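Uncharacterized egV family protein COG1307 (Ruminococcus gnavus, PDB 3JR7) is of unknown function but probably binds lipids such as fatty acids. Local coordinates at residues A[204-209]-A[227-232]. Sequence-based numbering, arbitrary orientation.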
loop_
_atom_site.group_PDB
_atom_site.type_symbol
_atom_site.label_atom_id
_atom_site.label_comp_id
_atom_site.label_asym_id
_atom_site.label_seq_id
_atom_site.Cartn_x
_atom_site.Cartn_y
_atom_site.Cartn_z
ATOM N N ASN A 204 12.491 -13.074 20.610
ATOM C CA ASN A 204 12.280 -11.660 20.324
ATOM C C ASN A 204 12.900 -11.210 18.986
ATOM O O ASN A 204 12.942 -10.005 18.726
ATOM C CB ASN A 204 12.764 -10.758 21.475
ATOM C CG ASN A 204 14.254 -10.912 21.777
ATOM O OD1 ASN A 204 14.871 -11.955 21.475
ATOM N ND2 ASN A 204 14.840 -9.882 22.431
ATOM N N ILE A 205 13.358 -12.146 18.154
ATOM C CA ILE A 205 13.905 -11.779 16.838
ATOM C C ILE A 205 12.837 -11.108 15.985
ATOM O O ILE A 205 11.720 -11.572 15.941
ATOM C CB ILE A 205 14.461 -12.983 16.077
ATOM C CG1 ILE A 205 15.917 -13.152 16.442
ATOM C CG2 ILE A 205 14.662 -12.659 14.646
ATOM C CD1 ILE A 205 16.762 -12.107 15.714
ATOM N N LYS A 206 13.151 -9.976 15.393
ATOM C CA LYS A 206 12.202 -9.290 14.509
ATOM C C LYS A 206 12.857 -9.167 13.126
ATOM O O LYS A 206 13.833 -8.459 13.004
ATOM C CB LYS A 206 11.882 -7.892 15.031
ATOM C CG LYS A 206 11.306 -7.806 16.407
ATOM C CD LYS A 206 9.970 -8.483 16.493
ATOM C CE LYS A 206 9.244 -8.092 17.713
ATOM N NZ LYS A 206 9.486 -9.041 18.820
ATOM N N PRO A 207 12.333 -9.880 12.096
ATOM C CA PRO A 207 12.778 -9.645 10.735
ATOM C C PRO A 207 12.477 -8.225 10.237
ATOM O O PRO A 207 11.396 -7.689 10.493
ATOM C CB PRO A 207 11.977 -10.659 9.908
ATOM C CG PRO A 207 11.489 -11.657 10.862
ATOM C CD PRO A 207 11.333 -10.960 12.170
ATOM N N ILE A 208 13.421 -7.635 9.529
ATOM C CA ILE A 208 13.156 -6.444 8.776
ATOM C C ILE A 208 12.839 -6.937 7.360
ATOM O O ILE A 208 13.676 -7.581 6.708
ATOM C CB ILE A 208 14.333 -5.480 8.707
ATOM C CG1 ILE A 208 14.648 -4.852 10.091
ATOM C CG2 ILE A 208 13.990 -4.355 7.706
ATOM C CD1 ILE A 208 15.242 -5.836 11.110
HETATM N N MSE A 209 11.622 -6.687 6.904
HETATM C CA MSE A 209 11.190 -7.230 5.620
HETATM C C MSE A 209 11.131 -6.080 4.622
HETATM O O MSE A 209 11.158 -4.916 4.997
HETATM C CB MSE A 209 9.818 -7.867 5.705
HETATM C CG MSE A 209 9.630 -8.874 6.794
HETATM SE SE MSE A 209 10.615 -10.490 6.415
HETATM C CE MSE A 209 9.718 -11.118 4.879
ATOM N N LYS A 227 13.246 -2.421 19.201
ATOM C CA LYS A 227 14.019 -1.190 19.225
ATOM C C LYS A 227 15.202 -1.286 18.279
ATOM O O LYS A 227 15.462 -0.355 17.479
ATOM C CB LYS A 227 14.515 -0.906 20.636
ATOM C CG LYS A 227 15.214 0.449 20.748
ATOM C CD LYS A 227 15.709 0.697 22.187
ATOM C CE LYS A 227 17.185 1.032 22.221
ATOM N NZ LYS A 227 18.052 -0.124 21.721
ATOM N N LYS A 228 15.936 -2.397 18.368
ATOM C CA LYS A 228 17.052 -2.603 17.449
ATOM C C LYS A 228 16.553 -2.823 15.991
ATOM O O LYS A 228 17.198 -2.377 15.040
ATOM C CB LYS A 228 17.932 -3.743 17.899
ATOM C CG LYS A 228 18.843 -3.347 19.044
ATOM C CD LYS A 228 19.674 -4.554 19.539
ATOM C CE LYS A 228 20.581 -4.174 20.725
ATOM N NZ LYS A 228 21.911 -4.887 20.518
ATOM N N ALA A 229 15.421 -3.495 15.820
ATOM C CA ALA A 229 14.891 -3.744 14.466
ATOM C C ALA A 229 14.516 -2.418 13.777
ATOM O O ALA A 229 14.736 -2.242 12.579
ATOM C CB ALA A 229 13.693 -4.710 14.507
ATOM N N LEU A 230 13.983 -1.461 14.525
ATOM C CA LEU A 230 13.604 -0.198 13.889
ATOM C C LEU A 230 14.836 0.575 13.404
ATOM O O LEU A 230 14.821 1.179 12.313
ATOM C CB LEU A 230 12.688 0.629 14.774
ATOM C CG LEU A 230 11.351 -0.026 15.064
ATOM C CD1 LEU A 230 10.642 0.912 16.022
ATOM C CD2 LEU A 230 10.448 -0.322 13.803
ATOM N N VAL A 231 15.915 0.513 14.174
ATOM C CA VAL A 231 17.185 1.106 13.755
ATOM C C VAL A 231 17.704 0.414 12.504
ATOM O O VAL A 231 18.116 1.077 11.572
ATOM C CB VAL A 231 18.261 1.015 14.895
ATOM C CG1 VAL A 231 19.659 1.419 14.411
ATOM C CG2 VAL A 231 17.800 1.860 16.124
ATOM N N LYS A 232 17.711 -0.915 12.481
ATOM C CA LYS A 232 18.185 -1.629 11.310
ATOM C C LYS A 232 17.284 -1.331 10.090
ATOM O O LYS A 232 17.784 -1.211 8.970
ATOM C CB LYS A 232 18.245 -3.136 11.541
ATOM C CG LYS A 232 19.293 -3.575 12.518
ATOM C CD LYS A 232 19.875 -4.939 12.201
ATOM C CE LYS A 232 20.648 -5.528 13.398
ATOM N NZ LYS A 232 21.115 -6.940 13.136
#
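A229 presents its single methyl group to two strand residues at once: its CB lies 3.7 Å from CB of K206 and 3.9 Å from CD1 of I208, so the helix comes in close over this part of the strand. I208 carries most of the strand's share. With CG1 beside the backbone N and anti to the carbonyl carbon (chi1 -68°), its longer branch reaches the helix; CG1 comes to 3.6 Å from the carbonyl O of A229, a plain van der Waals approach, and CD1 ends 4.1 Å from CB of K232, one turn further on. K206 gives just the root of its side chain. The chain bends at chi2 and leads away from the helix, and a further bend at chi4 places NZ, which has a long, weak ion pair with E181. K232 behaves likewise: its CB touches I208, whereas NZ runs on to hydrogen-bond the carbonyl O of K222 on the adjoining strand 217-224. A sodium ion lies near this side chain.

K206 and I208 face the helix as alternate residues of the strand, with P207 between them directed to the other side of the sheet, onto Q219 and L183. On the helix, A229 and K232 are three residues apart and share one face, while L230 points away to pack on helix 257-270. The axes of strand 205-209 and helix 227-232 run nearly parallel, 17° apart and 8.5 Å at closest approach. Strand 205-211 pairs antiparallel with 217-224, and helix 226-240 follows that hairpin and folds back along it: a beta-hairpin followed by a helix packed against one face of the mixed sheet at its 217-224 edge in this DegV-family protein.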